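Long-range contacts in proline dehydrogenase (Bradyrhizobium japonicum USDA 110, PDB 3HAZ), which probably oxidises proline to glutamate in two steps, using FAD-dependent proline dehydrogenase and NAD-dependent aldehyde dehydrogenase activities carried on one chain: residues Leu298-Lys304 and His334-Leu338; Arg574-Leu578 and Thr671-Gly677; Gly640-Thr646 and Gln981-Thr987. All blocks are in the same frame, centred on the assembly; numbering follows the deposited sequence.

Contact 1: Leu298-Lys304 and His334-Leu338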
loop_
_atom_site.group_PDB
_atom_site.type_symbol
_atom_site.label_atom_id
_atom_site.label_comp_id
_atom_site.label_asym_id
_atom_site.label_seq_id
_atom_site.Cartn_x
_atom_site.Cartn_y
_atom_site.Cartn_z
ATOM N N LEU A 298 59.071 -0.415 23.805
ATOM C CA LEU A 298 59.490 -1.808 23.851
ATOM C C LEU A 298 60.939 -1.950 23.414
ATOM O O LEU A 298 61.637 -2.862 23.844
ATOM C CB LEU A 298 58.587 -2.678 22.967
ATOM C CG LEU A 298 58.960 -4.162 22.883
ATOM C CD1 LEU A 298 58.733 -4.857 24.224
ATOM C CD2 LEU A 298 58.190 -4.873 21.772
ATOM N N ALA A 299 61.391 -1.042 22.557
ATOM C CA ALA A 299 62.741 -1.126 22.016
ATOM C C ALA A 299 63.827 -0.863 23.057
ATOM O O ALA A 299 64.973 -1.256 22.867
ATOM C CB ALA A 299 62.895 -0.182 20.850
ATOM N N ASP A 300 63.473 -0.201 24.153
ATOM C CA ASP A 300 64.466 0.151 25.163
ATOM C C ASP A 300 65.101 -1.086 25.799
ATOM O O ASP A 300 64.402 -1.953 26.319
ATOM C CB ASP A 300 63.864 1.052 26.240
ATOM C CG ASP A 300 64.924 1.667 27.140
ATOM O OD1 ASP A 300 65.478 0.943 27.990
ATOM O OD2 ASP A 300 65.199 2.875 27.001
ATOM N N PRO A 301 66.438 -1.161 25.767
ATOM C CA PRO A 301 67.198 -2.316 26.264
ATOM C C PRO A 301 66.854 -2.675 27.706
ATOM O O PRO A 301 67.045 -3.822 28.105
ATOM C CB PRO A 301 68.653 -1.841 26.180
ATOM C CG PRO A 301 68.642 -0.791 25.110
ATOM C CD PRO A 301 67.312 -0.106 25.225
ATOM N N SER A 302 66.358 -1.706 28.470
ATOM C CA SER A 302 66.022 -1.928 29.876
ATOM C C SER A 302 64.869 -2.922 30.057
ATOM O O SER A 302 64.638 -3.412 31.162
ATOM C CB SER A 302 65.680 -0.605 30.570
ATOM O OG SER A 302 64.409 -0.121 30.153
ATOM N N LEU A 303 64.151 -3.221 28.977
ATOM C CA LEU A 303 63.011 -4.138 29.069
ATOM C C LEU A 303 63.364 -5.576 28.669
ATOM O O LEU A 303 62.511 -6.462 28.668
ATOM C CB LEU A 303 61.811 -3.604 28.279
ATOM C CG LEU A 303 61.292 -2.251 28.784
ATOM C CD1 LEU A 303 60.022 -1.815 28.051
ATOM C CD2 LEU A 303 61.059 -2.302 30.291
ATOM N N LYS A 304 64.635 -5.809 28.357
ATOM C CA LYS A 304 65.112 -7.161 28.083
ATOM C C LYS A 304 64.944 -8.058 29.309
ATOM O O LYS A 304 64.978 -7.586 30.450
ATOM C CB LYS A 304 66.591 -7.136 27.686
ATOM C CG LYS A 304 66.879 -6.534 26.321
ATOM C CD LYS A 304 68.390 -6.353 26.128
ATOM C CE LYS A 304 68.732 -5.955 24.699
ATOM N NZ LYS A 304 68.320 -7.001 23.716
ATOM N N HIS A 334 62.916 -7.519 18.452
ATOM C CA HIS A 334 63.589 -7.184 19.702
ATOM C C HIS A 334 63.836 -8.434 20.549
ATOM O O HIS A 334 64.299 -8.343 21.686
ATOM C CB HIS A 334 62.801 -6.123 20.481
ATOM C CG HIS A 334 62.645 -4.824 19.743
ATOM N ND1 HIS A 334 63.708 -3.988 19.474
ATOM C CD2 HIS A 334 61.551 -4.221 19.219
ATOM C CE1 HIS A 334 63.276 -2.929 18.812
ATOM N NE2 HIS A 334 61.971 -3.046 18.645
ATOM N N ASP A 335 63.535 -9.594 19.969
ATOM C CA ASP A 335 63.627 -10.881 20.656
ATOM C C ASP A 335 63.000 -10.838 22.051
ATOM O O ASP A 335 63.662 -11.109 23.052
ATOM C CB ASP A 335 65.079 -11.367 20.730
ATOM C CG ASP A 335 65.186 -12.806 21.207
ATOM O OD1 ASP A 335 64.189 -13.549 21.082
ATOM O OD2 ASP A 335 66.261 -13.196 21.709
ATOM N N ARG A 336 61.717 -10.501 22.103
ATOM C CA ARG A 336 60.991 -10.461 23.362
ATOM C C ARG A 336 59.820 -11.429 23.335
ATOM O O ARG A 336 59.343 -11.817 22.269
ATOM C CB ARG A 336 60.474 -9.045 23.651
ATOM C CG ARG A 336 61.528 -7.948 23.553
ATOM C CD ARG A 336 62.480 -7.946 24.748
ATOM N NE ARG A 336 63.477 -6.888 24.593
ATOM C CZ ARG A 336 63.256 -5.606 24.876
ATOM N NH1 ARG A 336 64.214 -4.711 24.681
ATOM N NH2 ARG A 336 62.079 -5.217 25.358
ATOM N N LYS A 337 59.383 -11.832 24.522
ATOM C CA LYS A 337 58.109 -12.508 24.697
ATOM C C LYS A 337 57.101 -11.456 25.128
ATOM O O LYS A 337 57.410 -10.603 25.967
ATOM C CB LYS A 337 58.212 -13.576 25.784
ATOM C CG LYS A 337 58.949 -14.839 25.380
ATOM C CD LYS A 337 58.684 -15.939 26.401
ATOM C CE LYS A 337 59.051 -17.305 25.853
ATOM N NZ LYS A 337 58.519 -18.398 26.712
ATOM N N LEU A 338 55.905 -11.509 24.555
ATOM C CA LEU A 338 54.861 -10.551 24.885
ATOM C C LEU A 338 53.592 -11.259 25.319
ATOM O O LEU A 338 53.292 -12.363 24.864
ATOM C CB LEU A 338 54.549 -9.651 23.682
ATOM C CG LEU A 338 55.712 -8.873 23.061
ATOM C CD1 LEU A 338 55.260 -8.154 21.793
ATOM C CD2 LEU A 338 56.305 -7.894 24.062
HETATM O O HOH W 1 60.149 -6.681 27.062
HETATM O O HOH W 2 65.790 -6.508 22.704
#

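Contact 2: Arg574-Leu578 and Thr671-Gly677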
loop_
_atom_site.group_PDB
_atom_site.type_symbol
_atom_site.label_atom_id
_atom_site.label_comp_id
_atom_site.label_asym_id
_atom_site.label_seq_id
_atom_site.Cartn_x
_atom_site.Cartn_y
_atom_site.Cartn_z
ATOM N N ARG A 574 19.450 25.852 -12.318
ATOM C CA ARG A 574 20.137 26.611 -11.277
ATOM C C ARG A 574 20.718 25.650 -10.235
ATOM O O ARG A 574 21.870 25.790 -9.818
ATOM C CB ARG A 574 19.202 27.628 -10.613
ATOM C CG ARG A 574 18.405 28.485 -11.593
ATOM C CD ARG A 574 17.918 29.787 -10.962
ATOM N NE ARG A 574 16.939 29.576 -9.896
ATOM C CZ ARG A 574 15.620 29.688 -10.047
ATOM N NH1 ARG A 574 15.104 30.003 -11.223
ATOM N NH2 ARG A 574 14.811 29.484 -9.012
ATOM N N ALA A 575 19.922 24.662 -9.839
ATOM C CA ALA A 575 20.352 23.667 -8.857
ATOM C C ALA A 575 21.565 22.889 -9.354
ATOM O O ALA A 575 22.493 22.589 -8.590
ATOM C CB ALA A 575 19.203 22.716 -8.527
ATOM N N ALA A 576 21.559 22.571 -10.643
ATOM C CA ALA A 576 22.654 21.820 -11.237
ATOM C C ALA A 576 23.952 22.619 -11.171
ATOM O O ALA A 576 25.033 22.048 -11.036
ATOM C CB ALA A 576 22.323 21.436 -12.695
ATOM N N ALA A 577 23.847 23.940 -11.281
ATOM C CA ALA A 577 25.027 24.795 -11.186
ATOM C C ALA A 577 25.621 24.739 -9.770
ATOM O O ALA A 577 26.832 24.578 -9.599
ATOM C CB ALA A 577 24.684 26.224 -11.571
ATOM N N LEU A 578 24.766 24.875 -8.761
ATOM C CA LEU A 578 25.206 24.744 -7.372
ATOM C C LEU A 578 25.888 23.396 -7.129
ATOM O O LEU A 578 26.943 23.330 -6.496
ATOM C CB LEU A 578 24.031 24.926 -6.404
ATOM C CG LEU A 578 23.839 26.317 -5.784
ATOM C CD1 LEU A 578 23.771 27.388 -6.855
ATOM C CD2 LEU A 578 22.592 26.362 -4.906
ATOM N N THR A 671 24.999 31.553 -3.079
ATOM C CA THR A 671 24.280 30.471 -3.744
ATOM C C THR A 671 22.806 30.422 -3.342
ATOM O O THR A 671 21.963 30.015 -4.130
ATOM C CB THR A 671 24.927 29.090 -3.492
ATOM O OG1 THR A 671 24.952 28.813 -2.083
ATOM C CG2 THR A 671 26.346 29.041 -4.054
ATOM N N ALA A 672 22.493 30.839 -2.121
ATOM C CA ALA A 672 21.096 30.914 -1.707
ATOM C C ALA A 672 20.342 31.917 -2.577
ATOM O O ALA A 672 19.293 31.597 -3.130
ATOM C CB ALA A 672 20.989 31.302 -0.252
ATOM N N ALA A 673 20.884 33.130 -2.677
ATOM C CA ALA A 673 20.290 34.197 -3.485
ATOM C C ALA A 673 20.159 33.768 -4.943
ATOM O O ALA A 673 19.098 33.916 -5.555
ATOM C CB ALA A 673 21.133 35.472 -3.375
ATOM N N LEU A 674 21.245 33.231 -5.491
ATOM C CA LEU A 674 21.249 32.690 -6.845
ATOM C C LEU A 674 20.205 31.593 -7.035
ATOM O O LEU A 674 19.471 31.585 -8.035
ATOM C CB LEU A 674 22.634 32.144 -7.195
ATOM C CG LEU A 674 23.748 33.154 -7.457
ATOM C CD1 LEU A 674 25.093 32.439 -7.536
ATOM C CD2 LEU A 674 23.473 33.973 -8.731
ATOM N N MET A 675 20.131 30.665 -6.084
ATOM C CA MET A 675 19.193 29.549 -6.210
ATOM C C MET A 675 17.749 30.044 -6.273
ATOM O O MET A 675 16.917 29.475 -6.985
ATOM C CB MET A 675 19.364 28.527 -5.078
ATOM C CG MET A 675 18.475 27.296 -5.236
ATOM S SD MET A 675 18.919 26.281 -6.673
ATOM C CE MET A 675 17.288 25.959 -7.346
ATOM N N ALA A 676 17.459 31.110 -5.537
ATOM C CA ALA A 676 16.109 31.667 -5.498
ATOM C C ALA A 676 15.747 32.427 -6.775
ATOM O O ALA A 676 14.601 32.839 -6.953
ATOM C CB ALA A 676 15.944 32.561 -4.292
ATOM N N GLY A 677 16.728 32.616 -7.654
ATOM C CA GLY A 677 16.485 33.253 -8.936
ATOM C C GLY A 677 16.899 34.714 -8.984
ATOM O O GLY A 677 16.513 35.448 -9.889
HETATM O O HOH W 3 12.466 31.313 -8.396
#

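Contact 3: Gly640-Thr646 and Gln981-Thr987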
loop_
_atom_site.group_PDB
_atom_site.type_symbol
_atom_site.label_atom_id
_atom_site.label_comp_id
_atom_site.label_asym_id
_atom_site.label_seq_id
_atom_site.Cartn_x
_atom_site.Cartn_y
_atom_site.Cartn_z
ATOM N N GLY A 640 -14.006 24.989 -12.081
ATOM C CA GLY A 640 -13.985 26.006 -13.122
ATOM C C GLY A 640 -12.971 27.117 -12.874
ATOM O O GLY A 640 -13.038 28.182 -13.490
ATOM N N GLU A 641 -12.022 26.867 -11.977
ATOM C CA GLU A 641 -10.983 27.846 -11.678
ATOM C C GLU A 641 -9.698 27.169 -11.236
ATOM O O GLU A 641 -9.727 26.222 -10.455
ATOM C CB GLU A 641 -11.462 28.821 -10.592
ATOM C CG GLU A 641 -10.499 29.950 -10.286
ATOM C CD GLU A 641 -10.985 30.834 -9.144
ATOM O OE1 GLU A 641 -10.684 30.523 -7.968
ATOM O OE2 GLU A 641 -11.671 31.839 -9.427
ATOM N N SER A 642 -8.566 27.657 -11.731
ATOM C CA SER A 642 -7.276 27.176 -11.245
ATOM C C SER A 642 -6.581 28.256 -10.425
ATOM O O SER A 642 -6.666 29.443 -10.746
ATOM C CB SER A 642 -6.378 26.738 -12.404
ATOM O OG SER A 642 -5.888 27.860 -13.123
ATOM N N ASN A 643 -5.891 27.835 -9.371
ATOM C CA ASN A 643 -5.139 28.741 -8.516
ATOM C C ASN A 643 -3.772 28.152 -8.226
ATOM O O ASN A 643 -3.667 27.078 -7.643
ATOM C CB ASN A 643 -5.885 28.997 -7.208
ATOM C CG ASN A 643 -7.170 29.767 -7.416
ATOM O OD1 ASN A 643 -7.165 30.997 -7.487
ATOM N ND2 ASN A 643 -8.282 29.046 -7.515
ATOM N N ALA A 644 -2.725 28.854 -8.641
ATOM C CA ALA A 644 -1.374 28.338 -8.510
ATOM C C ALA A 644 -0.447 29.350 -7.848
ATOM O O ALA A 644 -0.395 30.517 -8.249
ATOM C CB ALA A 644 -0.839 27.923 -9.874
ATOM N N LEU A 645 0.289 28.892 -6.837
ATOM C CA LEU A 645 1.250 29.727 -6.121
ATOM C C LEU A 645 2.675 29.429 -6.590
ATOM O O LEU A 645 3.102 28.267 -6.637
ATOM C CB LEU A 645 1.136 29.489 -4.609
ATOM C CG LEU A 645 1.997 30.329 -3.657
ATOM C CD1 LEU A 645 1.663 31.817 -3.757
ATOM C CD2 LEU A 645 1.824 29.847 -2.219
ATOM N N THR A 646 3.406 30.477 -6.953
ATOM C CA THR A 646 4.790 30.316 -7.384
ATOM C C THR A 646 5.701 31.237 -6.580
ATOM O O THR A 646 5.229 32.138 -5.888
ATOM C CB THR A 646 4.960 30.605 -8.896
ATOM O OG1 THR A 646 4.399 31.880 -9.206
ATOM C CG2 THR A 646 4.250 29.551 -9.736
ATOM N N GLN A 981 3.876 34.695 -5.999
ATOM C CA GLN A 981 2.942 35.128 -7.032
ATOM C C GLN A 981 1.818 34.116 -7.181
ATOM O O GLN A 981 2.062 32.930 -7.403
ATOM C CB GLN A 981 3.648 35.323 -8.374
ATOM C CG GLN A 981 2.728 35.834 -9.478
ATOM C CD GLN A 981 3.492 36.282 -10.704
ATOM O OE1 GLN A 981 3.985 35.459 -11.473
ATOM N NE2 GLN A 981 3.591 37.598 -10.896
ATOM N N THR A 982 0.586 34.593 -7.050
ATOM C CA THR A 982 -0.588 33.758 -7.251
ATOM C C THR A 982 -1.190 34.035 -8.624
ATOM O O THR A 982 -1.451 35.188 -8.976
ATOM C CB THR A 982 -1.652 34.046 -6.182
ATOM O OG1 THR A 982 -1.082 33.857 -4.882
ATOM C CG2 THR A 982 -2.871 33.138 -6.365
ATOM N N VAL A 983 -1.396 32.978 -9.401
ATOM C CA VAL A 983 -2.086 33.087 -10.680
ATOM C C VAL A 983 -3.427 32.368 -10.599
ATOM O O VAL A 983 -3.496 31.171 -10.295
ATOM C CB VAL A 983 -1.260 32.499 -11.830
ATOM C CG1 VAL A 983 -2.096 32.444 -13.105
ATOM C CG2 VAL A 983 0.014 33.313 -12.044
ATOM N N THR A 984 -4.488 33.113 -10.859
ATOM C CA THR A 984 -5.841 32.588 -10.802
ATOM C C THR A 984 -6.505 32.687 -12.168
ATOM O O THR A 984 -6.709 33.781 -12.686
ATOM C CB THR A 984 -6.682 33.384 -9.791
ATOM O OG1 THR A 984 -6.117 33.234 -8.487
ATOM C CG2 THR A 984 -8.128 32.905 -9.785
ATOM N N ILE A 985 -6.846 31.541 -12.749
ATOM C CA ILE A 985 -7.444 31.508 -14.076
ATOM C C ILE A 985 -8.871 30.965 -14.028
ATOM O O ILE A 985 -9.102 29.858 -13.552
ATOM C CB ILE A 985 -6.619 30.622 -15.024
ATOM C CG1 ILE A 985 -5.169 31.100 -15.064
ATOM C CG2 ILE A 985 -7.237 30.601 -16.435
ATOM C CD1 ILE A 985 -4.216 30.096 -15.674
ATOM N N ASN A 986 -9.824 31.755 -14.511
ATOM C CA ASN A 986 -11.181 31.264 -14.701
ATOM C C ASN A 986 -11.189 30.279 -15.869
ATOM O O ASN A 986 -11.091 30.677 -17.028
ATOM C CB ASN A 986 -12.130 32.434 -14.961
ATOM C CG ASN A 986 -13.526 31.988 -15.353
ATOM O OD1 ASN A 986 -13.849 30.800 -15.338
ATOM N ND2 ASN A 986 -14.363 32.950 -15.716
ATOM N N THR A 987 -11.293 28.991 -15.564
ATOM C CA THR A 987 -11.173 27.966 -16.597
ATOM C C THR A 987 -12.519 27.493 -17.149
ATOM O O THR A 987 -12.559 26.633 -18.030
ATOM C CB THR A 987 -10.357 26.749 -16.095
ATOM O OG1 THR A 987 -10.983 26.190 -14.932
ATOM C CG2 THR A 987 -8.938 27.176 -15.734
HETATM O O HOH W 4 -3.826 29.145 -12.172
#

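Contact 1: Leu298-Lys304 and His334-Leu338
Arg336 pushes its guanidinium group into the bend of Leu298-Lys304 and meets backbone carbonyls there. Its NH1 donates to Asp300 O at 3.2 Å, arriving from above the plane of that carbonyl. Leu303 N binds the same oxygen from the opposite face. Arg336 NH2 lies 2.8 Å from Leu298 O, but the angle at the hydrogen is only 117° and the bond is weak. A bend at chi2 (-75°) sets the guanidinium with Lys304 N over its centre, 3.7 Å above the plane, and His334 CB on the other face. One water accepts from Arg336 NE and Lys304 NZ and donates to His334 O, so it ties three residues together. A leucine in place of Arg336 would probably leave Asp300 O with one donor fewer and this water without one of its partners.

Leu298 lays CD1 against Arg336 NH2 at 3.6 Å. The same methyl meets Leu338 CD2 tip to tip at 3.9 Å. The His334 ring takes Ala299 CA over one face, 3.9 Å from the ring centroid, a CH-pi contact.

Asp335, with positive phi, closes helix 320-333 in a Schellman motif. The segments lie mainly in the turns that follow helices 287-298 and 320-333 and lead to the adjacent parallel strands 309-314 and 338-343 of the proline dehydrogenase barrel. Leu298 and Leu338 pack on Phe309 and on helix 320-333, while Leu303 rests on helix 252-272.

Contact 2: Arg574-Leu578 and Thr671-Gly677
Arg574 grips the backbone of Met675 side-on. Its NE donates to Met675 O at 2.9 Å, and its NH2 donates to the same Met675 O, also at 2.9 Å. The oxygen lies at the guanidinium edge, in its plane, and both nitrogens come from one face of the carbonyl. Two bonds to one atom hold the guanidinium against turning. Gly677 CA sits over the centre of one face of this group, 3.8 Å above its plane. Gly677 has positive phi (101°) and ends the helix in a Schellman motif; a side chain there would jam against the preceding carbonyl. A water joins Ala676 O to Arg574 NH2, the latter bond weak.

Met675 returns the contact with its side chain. CG stands anti to the backbone N (chi1 -176°), and the chain then bends at chi2. This brings SD to 3.7 Å from Ala575 N and CE to 3.9 Å from Ala575 CB. One turn further on, Leu578 CG meets Thr671 CB at 3.8 Å, and Leu578 CD2 touches Met675 CB at 3.9 Å.

Further out, Thr671 OG1 is hydrogen-bonded to Leu667 O, one turn back in its own helix. Phe629 of helix 604-629 packs on both Arg574 and Ala676.

The two helix segments run nearly antiparallel, at 159° and 10.1 Å between axes. Helix 664-675 joins strand 641-656 to its parallel neighbour 679-683, a beta-alpha-beta crossover in the NAD-binding part of the aldehyde dehydrogenase fold.

Contact 3: Gly640-Thr646 and Gln981-Thr987
Strands 641-646 and 981-986 pair antiparallel in an extended beta flap, consistent with the oligomerisation flap of aldehyde dehydrogenases. Residues Thr982 to Ile985 also pair in parallel with a strand of the second subunit, so the sheet continues across the interface. Within the chain, Ser642 with Ile985, Ala644 with Val983, and Thr646 with Gln981 are hydrogen-bonded pairs. Glu641 with Asn986, Asn643 with Thr984, and Leu645 with Thr982 are the non-hydrogen-bonded pairs between them. At one end Thr987 N donates to Gly640 O at 2.8 Å.

The face with Glu641, Asn643 and Thr984 carries a polar chain. Thr984 OG1 stands anti to its own carbonyl carbon (chi1 -62°) and donates to Asn643 OD1 at 2.7 Å. The two side chains lie side by side and point the same way. Asn643 ND2 donates to Glu641 OE1 at 2.9 Å, nearly straight at 173° and in the amide plane. These bonds hold the Asn643 amide at both ends. Thr984 CG2 packs 3.6 Å from Glu641 CD. The second subunit takes up the same groups: its Arg944 forms a salt bridge with Glu641 OE2, and its Gln954 donates to Asn643 OD1.

On the other face Ser642 OG lies 3.4 Å from Ile985 CB. A water sits 2.6 Å from Ser642 OG and donates to Val983 O at 2.8 Å.

Contact 1 belongs to the proline dehydrogenase barrel; contacts 2 and 3 lie on the other side of the chain's centre, in the aldehyde dehydrogenase part. The centre of contact 1 is about 63 Å from that of contact 2 and about 84 Å from that of contact 3. Contacts 2 and 3 are neighbours, with nearest atoms about 9 Å apart. Strand 641-656 links them, running from the flap toward helix 664-675. In contact 1 the Leu338 side chain is about 10 Å from that of FAD-binding Arg341. In contact 2 that of Thr671 is about 12 Å from that of NAD-binding Ser657. Contact 3 lies away from both cofactor sites, at an interface with the second subunit.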